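Local coordinates for increased recombination centers protein 6 (Saccharomyces cerevisiae, PDB 3UC9), which acts as a clathrin coat accessory factor related to small G proteins and is involved in gross chromosomal rearrangements and telomere healing, at residues Tyr25-Ile30 against Arg130-Val135; Val72-Tyr77 against His196-Cys201; Thr160-Phe165 against Gln190-Thr195; Glu89-Pro94 against Asn101-Ile106. One frame throughout, in Å; residues are numbered along the deposited sequence.

Interaction 1. Residues Tyr25-Ile30 against Arg130-Val135; sequences YPQNKI and RNTFVV
Gln27 meets the side-chain amide of Asn131 through OE1, the two flat groups nearly coplanar at 10°. The bond is single and straight: Asn131 ND2 gives a hydrogen to Gln27 OE1 at 3.0 Å, with an N-H...O angle of 171° and the donor almost in line with the C=O. Gln27 gets there because CG swings opposite the backbone N (chi1 -167°) and the chain stays extended to CD, covering the distance between backbones whose nearest CA atoms, those of Gln27 and Thr132, are 8.6 Å apart. The other end of the Gln27 amide is tied down too, NE2 donating to Asn101 O, while Asn131 ND2 has a second acceptor in Asp197 O. Thr132 OG1 comes no closer than 4.1 Å to Gln27 NE2 and bonds instead to Met103 O. Deeper in, where the strands begin, Ile30 CD1 meets Phe133 CZ at 4.1 Å, close to the ring plane and at its edge. Strand 103-110 runs between the two strands, so these side chains bridge across it. With both its polar atoms engaged, the buried Gln27 amide is fixed in rotation, and the two acceptors of Asn131 ND2 probably set that amide's flip; apolar packing starts a few residues on.

Interaction 2. Residues Val72-Tyr77 against His196-Cys201; sequences VHFDLY and HDWLNC
Val72 sits squarely on the indole of Trp198, and this is the tight part of the contact. Its CG1 lies over the five-membered ring, 3.8 Å from the centroid and 18° off the normal, a CH-pi contact whose shortest approach is Val72 CG1 to Trp198 CE2 at 3.6 Å. The torsion at Val72 (chi1 68°) wedges CG1 between the backbone N and carbonyl carbon, and sends CG2 to Cys201 CB at 3.8 Å. Further along the strand, Phe74 CB packs against Trp198 CZ3, again at 3.8 Å. Both indole faces carry a neighbour, a methyl near the centre of one and His196 CD2 toward the rim of the other. Looser is the outer side: His73 points away from the loop into an exposed position, and Asn200, in the type II turn from Trp198 to Cys201, is exposed too. Trp198 NE1 bonds to Tyr70 OH. Thus the loop after helix 185-195 folds back over strand 71-81, with Trp198 also touching Ile30 of the adjoining strand 29-35, while strand 59-66 flanks the far edge.

Interaction 3. Residues Thr160-Phe165 against Gln190-Thr195; sequences TNVIEF and QEIIDT
This is a helix-on-sheet contact, small and partly buried, at the edge of the sheet: helix 185-195 packs on the start of strand 163-167, the outermost strand on that side. Ile192 carries the helix side alone, one branch for each strand partner. Its CG2 meets Val162 CG1 at 4.0 Å, while CD1, at the end of the longer branch, reaches Glu164 CB at 3.9 Å. That branch is set by chi1 -71°, which turns CG1 opposite the carbonyl carbon, and it lies extended. Ile192 CD1 lies alongside the Glu164 chain, from CB to the carboxylate, whose OE1 also forms a salt bridge with Arg188, a helix residue that pairs with Glu191 as well. Near the helix end, Thr195 OG1 donates to Glu191 O at 2.8 Å; this carbonyl takes Thr195 N too, from the opposite face of its plane. Ile192 reaches inward to Val135 of strand 133-138. The last helix of the model, packed on a face of parallel strands, gives the layering of a Rossmann-like alpha/beta fold, as in small G proteins.

Interaction 4. Residues Glu89-Pro94 against Asn101-Ile106; sequences EEFITP and NVMAGI
Met103 is the first residue of 101-106 to touch the helix side, where Phe91 reaches across from the end of helix 84-91. Its CG lies 4.2 Å from Phe91 CZ, at the ring edge and near the ring plane, so the phenyl arrives with its far end foremost. All three Met103 torsions are close to -55°, which coils the side chain back on itself and presents the methylene to the ring. At Ala104 the chain turns a corner; its methyl belongs with His196 and Trp198 of the loop after helix 185-195. Gly105 then resumes the strand, and its backbone bonds to Leu31. Ile106 closes the contact: CD1 comes to Phe91 CZ at 4.2 Å, heading toward it from the opposite direction and obliquely to the ring. Phe91 CG lies opposite the backbone N (chi1 -162°), which extends the ring off the helix so that its CZ meets both partners. Trp87, one turn earlier, stacks with the same ring. The backbones are well separated, with the nearest CA atoms, of Phe91 and Asn101, 11.3 Å apart. An aromatic ring from a connecting helix set against the start of the next parallel strand is the layer packing of a beta-alpha-beta crossover in a Rossmann-like fold.

All four contacts hang on one mixed sheet. Interactions 1, 2 and 4 are buried, whereas interaction 3 is only partly so, at the edge strand 163-167. Strand 29-35 is shared ground: interaction 1 uses it directly, and its Lys29 pairs with Asp75 of interaction 2 and bonds through its backbone to Ala104 of interaction 4. Interactions 2 and 3 use consecutive pieces of the C-terminal part, helix in interaction 3 and then loop in interaction 2. Interactions 3 and 4 stay apart, their nearest atoms about 7 Å away. Chemically, interaction 1 alone carries a polar bond between its segments; the others rest on apolar contacts, aromatic in 2 and 4, aliphatic in 3.

Interaction 1. Residues Tyr25-Ile30 against Arg130-Val135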
loop_
_atom_site.group_PDB
_atom_site.type_symbol
_atom_site.label_atom_id
_atom_site.label_comp_id
_atom_site.label_asym_id
_atom_site.label_seq_id
_atom_site.Cartn_x
_atom_site.Cartn_y
_atom_site.Cartn_z
ATOM N N TYR A 25 -11.443 6.710 14.395
ATOM C CA TYR A 25 -10.172 7.239 14.878
ATOM C C TYR A 25 -9.480 7.917 13.703
ATOM O O TYR A 25 -9.783 7.611 12.536
ATOM C CB TYR A 25 -9.269 6.111 15.405
ATOM C CG TYR A 25 -9.627 5.508 16.752
ATOM C CD1 TYR A 25 -8.682 5.450 17.770
ATOM C CD2 TYR A 25 -10.887 4.955 17.002
ATOM C CE1 TYR A 25 -8.980 4.887 19.006
ATOM C CE2 TYR A 25 -11.195 4.386 18.245
ATOM C CZ TYR A 25 -10.231 4.353 19.236
ATOM O OH TYR A 25 -10.508 3.790 20.457
ATOM N N PRO A 26 -8.542 8.833 13.991
ATOM C CA PRO A 26 -7.760 9.398 12.896
ATOM C C PRO A 26 -7.135 8.277 12.073
ATOM O O PRO A 26 -6.482 7.389 12.623
ATOM C CB PRO A 26 -6.696 10.231 13.611
ATOM C CG PRO A 26 -7.323 10.564 14.939
ATOM C CD PRO A 26 -8.123 9.359 15.302
ATOM N N GLN A 27 -7.378 8.301 10.769
ATOM C CA GLN A 27 -6.974 7.203 9.900
ATOM C C GLN A 27 -5.671 7.588 9.198
ATOM O O GLN A 27 -5.661 7.959 8.020
ATOM C CB GLN A 27 -8.081 6.894 8.891
ATOM C CG GLN A 27 -7.881 5.575 8.169
ATOM C CD GLN A 27 -8.975 5.299 7.173
ATOM O OE1 GLN A 27 -9.067 5.966 6.140
ATOM N NE2 GLN A 27 -9.818 4.319 7.475
ATOM N N ASN A 28 -4.566 7.500 9.938
ATOM C CA ASN A 28 -3.285 8.017 9.475
ATOM C C ASN A 28 -2.140 7.015 9.543
ATOM O O ASN A 28 -0.969 7.412 9.647
ATOM C CB ASN A 28 -2.906 9.296 10.234
ATOM C CG ASN A 28 -2.516 9.039 11.667
ATOM O OD1 ASN A 28 -2.983 8.081 12.297
ATOM N ND2 ASN A 28 -1.651 9.908 12.204
ATOM N N LYS A 29 -2.464 5.730 9.444
ATOM C CA LYS A 29 -1.437 4.705 9.422
ATOM C C LYS A 29 -1.239 4.219 7.984
ATOM O O LYS A 29 -2.199 4.048 7.220
ATOM C CB LYS A 29 -1.784 3.536 10.341
ATOM C CG LYS A 29 -2.382 3.892 11.695
ATOM C CD LYS A 29 -1.585 4.924 12.471
ATOM C CE LYS A 29 -2.248 5.275 13.797
ATOM N NZ LYS A 29 -1.734 6.551 14.397
ATOM N N ILE A 30 0.018 4.024 7.610
ATOM C CA ILE A 30 0.345 3.347 6.363
ATOM C C ILE A 30 1.174 2.114 6.708
ATOM O O ILE A 30 2.222 2.216 7.346
ATOM C CB ILE A 30 1.097 4.256 5.381
ATOM C CG1 ILE A 30 0.173 5.374 4.888
ATOM C CG2 ILE A 30 1.609 3.430 4.170
ATOM C CD1 ILE A 30 0.835 6.319 3.891
ATOM N N ARG A 130 -13.406 0.957 4.188
ATOM C CA ARG A 130 -13.796 1.299 2.822
ATOM C C ARG A 130 -12.964 2.420 2.179
ATOM O O ARG A 130 -12.993 2.567 0.968
ATOM C CB ARG A 130 -15.304 1.648 2.793
ATOM C CG ARG A 130 -16.257 0.465 3.094
ATOM C CD ARG A 130 -16.535 -0.424 1.861
ATOM N NE ARG A 130 -15.303 -0.976 1.307
ATOM C CZ ARG A 130 -14.694 -2.086 1.726
ATOM N NH1 ARG A 130 -15.209 -2.836 2.697
ATOM N NH2 ARG A 130 -13.551 -2.454 1.157
ATOM N N ASN A 131 -12.220 3.188 2.971
ATOM C CA ASN A 131 -11.366 4.292 2.464
ATOM C C ASN A 131 -9.873 3.942 2.261
ATOM O O ASN A 131 -9.128 4.682 1.584
ATOM C CB ASN A 131 -11.468 5.493 3.419
ATOM C CG ASN A 131 -10.797 6.757 2.870
ATOM O OD1 ASN A 131 -11.114 7.210 1.763
ATOM N ND2 ASN A 131 -9.888 7.357 3.667
ATOM N N THR A 132 -9.436 2.835 2.849
ATOM C CA THR A 132 -8.036 2.421 2.812
ATOM C C THR A 132 -7.557 2.166 1.385
ATOM O O THR A 132 -8.136 1.353 0.668
ATOM C CB THR A 132 -7.816 1.146 3.670
ATOM O OG1 THR A 132 -8.290 1.367 5.012
ATOM C CG2 THR A 132 -6.360 0.767 3.737
ATOM N N PHE A 133 -6.498 2.845 0.955
ATOM C CA PHE A 133 -5.905 2.484 -0.334
ATOM C C PHE A 133 -5.088 1.183 -0.210
ATOM O O PHE A 133 -4.523 0.878 0.852
ATOM C CB PHE A 133 -5.103 3.643 -0.959
ATOM C CG PHE A 133 -3.774 3.957 -0.296
ATOM C CD1 PHE A 133 -2.658 3.157 -0.507
ATOM C CD2 PHE A 133 -3.620 5.107 0.466
ATOM C CE1 PHE A 133 -1.425 3.480 0.064
ATOM C CE2 PHE A 133 -2.391 5.431 1.044
ATOM C CZ PHE A 133 -1.298 4.614 0.844
ATOM N N VAL A 134 -5.050 0.401 -1.287
ATOM C CA VAL A 134 -4.279 -0.845 -1.311
ATOM C C VAL A 134 -3.452 -0.896 -2.579
ATOM O O VAL A 134 -4.007 -0.929 -3.683
ATOM C CB VAL A 134 -5.173 -2.087 -1.261
ATOM C CG1 VAL A 134 -4.300 -3.334 -1.268
ATOM C CG2 VAL A 134 -6.064 -2.057 -0.009
ATOM N N VAL A 135 -2.138 -0.878 -2.412
ATOM C CA VAL A 135 -1.209 -0.940 -3.538
ATOM C C VAL A 135 -0.417 -2.221 -3.434
ATOM O O VAL A 135 0.204 -2.494 -2.409
ATOM C CB VAL A 135 -0.248 0.246 -3.551
ATOM C CG1 VAL A 135 0.769 0.108 -4.712
ATOM C CG2 VAL A 135 -1.028 1.573 -3.644
#

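Interaction 2. Residues Val72-Tyr77 against His196-Cys201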
loop_
_atom_site.group_PDB
_atom_site.type_symbol
_atom_site.label_atom_id
_atom_site.label_comp_id
_atom_site.label_asym_id
_atom_site.label_seq_id
_atom_site.Cartn_x
_atom_site.Cartn_y
_atom_site.Cartn_z
ATOM N N VAL A 72 0.268 16.452 5.830
ATOM C CA VAL A 72 -0.440 15.633 6.817
ATOM C C VAL A 72 0.599 14.782 7.542
ATOM O O VAL A 72 1.625 14.432 6.968
ATOM C CB VAL A 72 -1.529 14.759 6.163
ATOM C CG1 VAL A 72 -0.899 13.681 5.277
ATOM C CG2 VAL A 72 -2.444 14.153 7.225
ATOM N N HIS A 73 0.354 14.491 8.817
ATOM C CA HIS A 73 1.262 13.666 9.595
ATOM C C HIS A 73 0.713 12.249 9.676
ATOM O O HIS A 73 -0.480 12.065 9.942
ATOM C CB HIS A 73 1.457 14.260 10.991
ATOM C CG HIS A 73 2.189 15.568 10.980
ATOM N ND1 HIS A 73 3.522 15.679 11.316
ATOM C CD2 HIS A 73 1.781 16.816 10.647
ATOM C CE1 HIS A 73 3.901 16.939 11.199
ATOM N NE2 HIS A 73 2.864 17.650 10.795
ATOM N N PHE A 74 1.576 11.261 9.433
ATOM C CA PHE A 74 1.159 9.852 9.423
ATOM C C PHE A 74 2.187 8.957 10.128
ATOM O O PHE A 74 3.338 9.357 10.357
ATOM C CB PHE A 74 0.907 9.363 7.984
ATOM C CG PHE A 74 2.162 9.155 7.179
ATOM C CD1 PHE A 74 2.669 7.884 6.979
ATOM C CD2 PHE A 74 2.843 10.236 6.639
ATOM C CE1 PHE A 74 3.824 7.692 6.246
ATOM C CE2 PHE A 74 3.996 10.054 5.926
ATOM C CZ PHE A 74 4.490 8.777 5.725
ATOM N N ASP A 75 1.746 7.751 10.476
ATOM C CA ASP A 75 2.594 6.737 11.088
ATOM C C ASP A 75 2.847 5.619 10.068
ATOM O O ASP A 75 1.925 5.176 9.394
ATOM C CB ASP A 75 1.910 6.154 12.319
ATOM C CG ASP A 75 1.764 7.151 13.459
ATOM O OD1 ASP A 75 2.407 8.226 13.432
ATOM O OD2 ASP A 75 1.007 6.839 14.410
ATOM N N LEU A 76 4.094 5.168 9.989
ATOM C CA LEU A 76 4.494 4.076 9.134
ATOM C C LEU A 76 4.613 2.820 9.995
ATOM O O LEU A 76 5.342 2.805 10.993
ATOM C CB LEU A 76 5.829 4.411 8.464
ATOM C CG LEU A 76 6.333 3.588 7.289
ATOM C CD1 LEU A 76 5.419 3.768 6.077
ATOM C CD2 LEU A 76 7.747 4.002 6.944
ATOM N N TYR A 77 3.857 1.794 9.626
ATOM C CA TYR A 77 3.975 0.471 10.223
ATOM C C TYR A 77 4.675 -0.447 9.224
ATOM O O TYR A 77 4.189 -0.653 8.107
ATOM C CB TYR A 77 2.591 -0.101 10.543
ATOM C CG TYR A 77 1.771 0.623 11.601
ATOM C CD1 TYR A 77 2.312 1.623 12.414
ATOM C CD2 TYR A 77 0.446 0.255 11.826
ATOM C CE1 TYR A 77 1.534 2.256 13.386
ATOM C CE2 TYR A 77 -0.325 0.870 12.804
ATOM C CZ TYR A 77 0.219 1.861 13.581
ATOM O OH TYR A 77 -0.561 2.453 14.552
ATOM N N HIS A 196 -5.223 10.766 -1.829
ATOM C CA HIS A 196 -5.977 10.086 -0.768
ATOM C C HIS A 196 -6.750 11.067 0.120
ATOM O O HIS A 196 -6.249 12.141 0.448
ATOM C CB HIS A 196 -5.025 9.242 0.105
ATOM C CG HIS A 196 -5.707 8.492 1.207
ATOM N ND1 HIS A 196 -6.502 7.387 0.981
ATOM C CD2 HIS A 196 -5.720 8.700 2.544
ATOM C CE1 HIS A 196 -6.965 6.943 2.140
ATOM N NE2 HIS A 196 -6.486 7.712 3.106
ATOM N N ASP A 197 -7.963 10.691 0.504
ATOM C CA ASP A 197 -8.715 11.445 1.518
ATOM C C ASP A 197 -8.305 10.986 2.895
ATOM O O ASP A 197 -8.676 9.902 3.325
ATOM C CB ASP A 197 -10.220 11.253 1.363
ATOM C CG ASP A 197 -10.819 12.126 0.275
ATOM O OD1 ASP A 197 -10.146 13.084 -0.178
ATOM O OD2 ASP A 197 -11.984 11.850 -0.101
ATOM N N TRP A 198 -7.573 11.830 3.613
ATOM C CA TRP A 198 -7.075 11.478 4.933
ATOM C C TRP A 198 -8.168 11.669 5.984
ATOM O O TRP A 198 -8.400 12.772 6.477
ATOM C CB TRP A 198 -5.850 12.323 5.265
ATOM C CG TRP A 198 -4.669 11.999 4.391
ATOM C CD1 TRP A 198 -4.387 12.521 3.167
ATOM C CD2 TRP A 198 -3.616 11.083 4.690
ATOM N NE1 TRP A 198 -3.218 11.991 2.682
ATOM C CE2 TRP A 198 -2.726 11.099 3.593
ATOM C CE3 TRP A 198 -3.336 10.249 5.780
ATOM C CZ2 TRP A 198 -1.568 10.319 3.559
ATOM C CZ3 TRP A 198 -2.195 9.473 5.750
ATOM C CH2 TRP A 198 -1.323 9.506 4.632
ATOM N N LEU A 199 -8.835 10.575 6.315
ATOM C CA LEU A 199 -10.037 10.602 7.128
ATOM C C LEU A 199 -9.754 10.951 8.593
ATOM O O LEU A 199 -8.978 10.258 9.283
ATOM C CB LEU A 199 -10.732 9.244 7.032
ATOM C CG LEU A 199 -12.022 9.001 7.814
ATOM C CD1 LEU A 199 -13.166 9.939 7.399
ATOM C CD2 LEU A 199 -12.409 7.563 7.604
ATOM N N ASN A 200 -10.408 12.018 9.056
ATOM C CA ASN A 200 -10.251 12.528 10.410
ATOM C C ASN A 200 -8.788 12.823 10.797
ATOM O O ASN A 200 -8.389 12.643 11.956
ATOM C CB ASN A 200 -10.934 11.588 11.408
ATOM C CG ASN A 200 -12.431 11.474 11.167
ATOM O OD1 ASN A 200 -13.013 10.405 11.305
ATOM N ND2 ASN A 200 -13.057 12.578 10.791
ATOM N N CYS A 201 -8.010 13.280 9.812
ATOM C CA CYS A 201 -6.659 13.781 10.029
ATOM C C CYS A 201 -6.631 15.280 9.820
ATOM O O CYS A 201 -7.322 15.805 8.937
ATOM C CB CYS A 201 -5.675 13.148 9.050
ATOM S SG CYS A 201 -5.630 11.358 9.086
#

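Interaction 3. Residues Thr160-Phe165 against Gln190-Thr195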
loop_
_atom_site.group_PDB
_atom_site.type_symbol
_atom_site.label_atom_id
_atom_site.label_comp_id
_atom_site.label_asym_id
_atom_site.label_seq_id
_atom_site.Cartn_x
_atom_site.Cartn_y
_atom_site.Cartn_z
ATOM N N THR A 160 -15.042 0.441 -3.100
ATOM C CA THR A 160 -14.889 1.870 -2.816
ATOM C C THR A 160 -13.397 2.254 -2.818
ATOM O O THR A 160 -13.017 3.350 -3.249
ATOM C CB THR A 160 -15.486 2.237 -1.432
ATOM O OG1 THR A 160 -14.974 1.334 -0.448
ATOM C CG2 THR A 160 -17.015 2.162 -1.439
ATOM N N ASN A 161 -12.563 1.349 -2.314
ATOM C CA ASN A 161 -11.128 1.588 -2.137
ATOM C C ASN A 161 -10.375 1.791 -3.438
ATOM O O ASN A 161 -10.724 1.196 -4.462
ATOM C CB ASN A 161 -10.486 0.384 -1.447
ATOM C CG ASN A 161 -11.227 -0.054 -0.222
ATOM O OD1 ASN A 161 -12.324 -0.621 -0.302
ATOM N ND2 ASN A 161 -10.633 0.175 0.923
ATOM N N VAL A 162 -9.340 2.627 -3.394
ATOM C CA VAL A 162 -8.360 2.687 -4.467
ATOM C C VAL A 162 -7.500 1.437 -4.333
ATOM O O VAL A 162 -6.874 1.212 -3.291
ATOM C CB VAL A 162 -7.489 3.953 -4.370
ATOM C CG1 VAL A 162 -6.338 3.906 -5.394
ATOM C CG2 VAL A 162 -8.360 5.205 -4.555
ATOM N N ILE A 163 -7.507 0.611 -5.370
ATOM C CA ILE A 163 -6.699 -0.607 -5.397
ATOM C C ILE A 163 -5.892 -0.550 -6.671
ATOM O O ILE A 163 -6.460 -0.348 -7.739
ATOM C CB ILE A 163 -7.557 -1.877 -5.430
ATOM C CG1 ILE A 163 -8.470 -1.949 -4.210
ATOM C CG2 ILE A 163 -6.660 -3.125 -5.514
ATOM C CD1 ILE A 163 -9.384 -3.139 -4.215
ATOM N N GLU A 164 -4.580 -0.708 -6.568
ATOM C CA GLU A 164 -3.762 -0.701 -7.761
ATOM C C GLU A 164 -2.541 -1.604 -7.680
ATOM O O GLU A 164 -1.808 -1.598 -6.696
ATOM C CB GLU A 164 -3.334 0.721 -8.101
ATOM C CG GLU A 164 -2.994 0.906 -9.567
ATOM C CD GLU A 164 -3.141 2.341 -10.040
ATOM O OE1 GLU A 164 -4.185 2.971 -9.761
ATOM O OE2 GLU A 164 -2.207 2.835 -10.700
ATOM N N PHE A 165 -2.333 -2.357 -8.758
ATOM C CA PHE A 165 -1.115 -3.131 -8.957
ATOM C C PHE A 165 -0.095 -2.252 -9.689
ATOM O O PHE A 165 -0.442 -1.584 -10.665
ATOM C CB PHE A 165 -1.409 -4.388 -9.789
ATOM C CG PHE A 165 -2.243 -5.411 -9.061
ATOM C CD1 PHE A 165 -1.644 -6.510 -8.466
ATOM C CD2 PHE A 165 -3.616 -5.258 -8.944
ATOM C CE1 PHE A 165 -2.410 -7.453 -7.781
ATOM C CE2 PHE A 165 -4.383 -6.196 -8.268
ATOM C CZ PHE A 165 -3.775 -7.296 -7.694
ATOM N N GLN A 190 3.129 7.612 -5.370
ATOM C CA GLN A 190 3.137 8.961 -4.766
ATOM C C GLN A 190 1.819 9.700 -5.036
ATOM O O GLN A 190 1.281 10.365 -4.150
ATOM C CB GLN A 190 4.319 9.778 -5.298
ATOM C CG GLN A 190 4.468 11.163 -4.669
ATOM C CD GLN A 190 5.642 11.945 -5.260
ATOM O OE1 GLN A 190 6.141 11.616 -6.332
ATOM N NE2 GLN A 190 6.081 12.984 -4.557
ATOM N N GLU A 191 1.310 9.585 -6.264
ATOM C CA GLU A 191 0.045 10.220 -6.646
ATOM C C GLU A 191 -1.152 9.643 -5.887
ATOM O O GLU A 191 -2.082 10.370 -5.519
ATOM C CB GLU A 191 -0.196 10.048 -8.148
ATOM C CG GLU A 191 -1.431 10.768 -8.668
ATOM C CD GLU A 191 -1.546 10.727 -10.183
ATOM O OE1 GLU A 191 -1.418 9.631 -10.768
ATOM O OE2 GLU A 191 -1.793 11.789 -10.782
ATOM N N ILE A 192 -1.138 8.332 -5.686
ATOM C CA ILE A 192 -2.200 7.669 -4.941
ATOM C C ILE A 192 -2.233 8.204 -3.514
ATOM O O ILE A 192 -3.295 8.509 -2.981
ATOM C CB ILE A 192 -2.040 6.146 -4.980
ATOM C CG1 ILE A 192 -2.348 5.620 -6.387
ATOM C CG2 ILE A 192 -2.953 5.487 -3.957
ATOM C CD1 ILE A 192 -2.087 4.115 -6.558
ATOM N N ILE A 193 -1.068 8.386 -2.912
ATOM C CA ILE A 193 -1.008 8.908 -1.547
ATOM C C ILE A 193 -1.420 10.384 -1.527
ATOM O O ILE A 193 -2.187 10.804 -0.667
ATOM C CB ILE A 193 0.383 8.687 -0.927
ATOM C CG1 ILE A 193 0.672 7.182 -0.869
ATOM C CG2 ILE A 193 0.456 9.290 0.501
ATOM C CD1 ILE A 193 2.074 6.805 -0.425
ATOM N N ASP A 194 -0.917 11.161 -2.485
ATOM C CA ASP A 194 -1.265 12.573 -2.604
ATOM C C ASP A 194 -2.767 12.813 -2.725
ATOM O O ASP A 194 -3.281 13.769 -2.155
ATOM C CB ASP A 194 -0.611 13.197 -3.845
ATOM C CG ASP A 194 0.855 13.508 -3.663
ATOM O OD1 ASP A 194 1.362 13.507 -2.522
ATOM O OD2 ASP A 194 1.500 13.786 -4.699
ATOM N N THR A 195 -3.460 11.962 -3.481
ATOM C CA THR A 195 -4.875 12.188 -3.787
ATOM C C THR A 195 -5.806 11.480 -2.793
ATOM O O THR A 195 -7.027 11.596 -2.899
ATOM C CB THR A 195 -5.212 11.787 -5.248
ATOM O OG1 THR A 195 -4.930 10.398 -5.464
ATOM C CG2 THR A 195 -4.395 12.635 -6.240
#

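Interaction 4. Residues Glu89-Pro94 against Asn101-Ile106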
loop_
_atom_site.group_PDB
_atom_site.type_symbol
_atom_site.label_atom_id
_atom_site.label_comp_id
_atom_site.label_asym_id
_atom_site.label_seq_id
_atom_site.Cartn_x
_atom_site.Cartn_y
_atom_site.Cartn_z
ATOM N N GLU A 89 -5.007 -13.765 7.208
ATOM C CA GLU A 89 -5.928 -14.409 8.140
ATOM C C GLU A 89 -5.932 -13.693 9.492
ATOM O O GLU A 89 -6.989 -13.450 10.060
ATOM C CB GLU A 89 -5.604 -15.880 8.331
ATOM C CG GLU A 89 -6.538 -16.532 9.335
ATOM C CD GLU A 89 -6.534 -18.026 9.256
ATOM O OE1 GLU A 89 -5.432 -18.618 9.289
ATOM O OE2 GLU A 89 -7.635 -18.605 9.168
ATOM N N GLU A 90 -4.753 -13.341 9.988
ATOM C CA GLU A 90 -4.625 -12.640 11.275
ATOM C C GLU A 90 -5.158 -11.200 11.187
ATOM O O GLU A 90 -5.803 -10.691 12.110
ATOM C CB GLU A 90 -3.157 -12.642 11.728
ATOM C CG GLU A 90 -2.595 -14.043 12.020
ATOM C CD GLU A 90 -1.065 -14.091 12.142
ATOM O OE1 GLU A 90 -0.373 -13.131 11.717
ATOM O OE2 GLU A 90 -0.557 -15.111 12.655
ATOM N N PHE A 91 -4.898 -10.552 10.063
ATOM C CA PHE A 91 -5.312 -9.167 9.849
ATOM C C PHE A 91 -6.848 -9.006 9.812
ATOM O O PHE A 91 -7.385 -7.996 10.281
ATOM C CB PHE A 91 -4.681 -8.660 8.552
ATOM C CG PHE A 91 -4.665 -7.174 8.426
ATOM C CD1 PHE A 91 -3.758 -6.413 9.156
ATOM C CD2 PHE A 91 -5.551 -6.531 7.582
ATOM C CE1 PHE A 91 -3.739 -5.033 9.040
ATOM C CE2 PHE A 91 -5.532 -5.153 7.457
ATOM C CZ PHE A 91 -4.632 -4.405 8.188
ATOM N N ILE A 92 -7.526 -10.024 9.285
ATOM C CA ILE A 92 -8.982 -10.061 9.083
ATOM C C ILE A 92 -9.809 -10.340 10.345
ATOM O O ILE A 92 -11.040 -10.216 10.329
ATOM C CB ILE A 92 -9.324 -11.196 8.069
ATOM C CG1 ILE A 92 -9.370 -10.663 6.645
ATOM C CG2 ILE A 92 -10.624 -11.917 8.412
ATOM C CD1 ILE A 92 -9.641 -11.788 5.648
ATOM N N THR A 93 -9.144 -10.742 11.422
ATOM C CA THR A 93 -9.832 -11.159 12.642
ATOM C C THR A 93 -10.530 -9.978 13.339
ATOM O O THR A 93 -10.102 -8.832 13.184
ATOM C CB THR A 93 -8.831 -11.825 13.610
ATOM O OG1 THR A 93 -9.536 -12.553 14.623
ATOM C CG2 THR A 93 -7.933 -10.792 14.248
ATOM N N PRO A 94 -11.602 -10.256 14.115
ATOM C CA PRO A 94 -12.276 -9.203 14.882
ATOM C C PRO A 94 -11.340 -8.398 15.782
ATOM O O PRO A 94 -11.521 -7.185 15.929
ATOM C CB PRO A 94 -13.290 -9.981 15.730
ATOM C CG PRO A 94 -13.586 -11.190 14.938
ATOM C CD PRO A 94 -12.334 -11.537 14.192
ATOM N N ASN A 101 -9.233 -0.200 10.906
ATOM C CA ASN A 101 -9.969 1.055 10.755
ATOM C C ASN A 101 -9.103 2.329 10.778
ATOM O O ASN A 101 -9.556 3.394 10.339
ATOM C CB ASN A 101 -11.134 1.117 11.754
ATOM C CG ASN A 101 -12.293 0.187 11.368
ATOM O OD1 ASN A 101 -13.010 -0.332 12.238
ATOM N ND2 ASN A 101 -12.478 -0.035 10.073
ATOM N N VAL A 102 -7.858 2.227 11.245
ATOM C CA VAL A 102 -6.954 3.386 11.219
ATOM C C VAL A 102 -5.972 3.368 10.044
ATOM O O VAL A 102 -5.170 4.290 9.896
ATOM C CB VAL A 102 -6.200 3.589 12.542
ATOM C CG1 VAL A 102 -7.188 3.900 13.662
ATOM C CG2 VAL A 102 -5.321 2.387 12.887
ATOM N N MET A 103 -6.087 2.373 9.162
ATOM C CA MET A 103 -5.230 2.295 7.981
ATOM C C MET A 103 -5.660 3.256 6.861
ATOM O O MET A 103 -6.716 3.091 6.242
ATOM C CB MET A 103 -5.207 0.860 7.429
ATOM C CG MET A 103 -4.797 -0.196 8.445
ATOM S SD MET A 103 -3.250 0.184 9.312
ATOM C CE MET A 103 -2.223 0.460 7.958
ATOM N N ALA A 104 -4.838 4.268 6.611
ATOM C CA ALA A 104 -4.981 5.113 5.434
ATOM C C ALA A 104 -4.670 4.285 4.186
ATOM O O ALA A 104 -5.340 4.412 3.150
ATOM C CB ALA A 104 -4.051 6.313 5.513
ATOM N N GLY A 105 -3.642 3.446 4.278
ATOM C CA GLY A 105 -3.291 2.584 3.162
ATOM C C GLY A 105 -2.449 1.391 3.564
ATOM O O GLY A 105 -1.844 1.369 4.640
ATOM N N ILE A 106 -2.404 0.416 2.662
ATOM C CA ILE A 106 -1.614 -0.794 2.820
ATOM C C ILE A 106 -0.841 -0.971 1.541
ATOM O O ILE A 106 -1.429 -0.878 0.478
ATOM C CB ILE A 106 -2.496 -2.040 2.999
ATOM C CG1 ILE A 106 -3.492 -1.854 4.155
ATOM C CG2 ILE A 106 -1.614 -3.252 3.274
ATOM C CD1 ILE A 106 -2.865 -1.768 5.477
#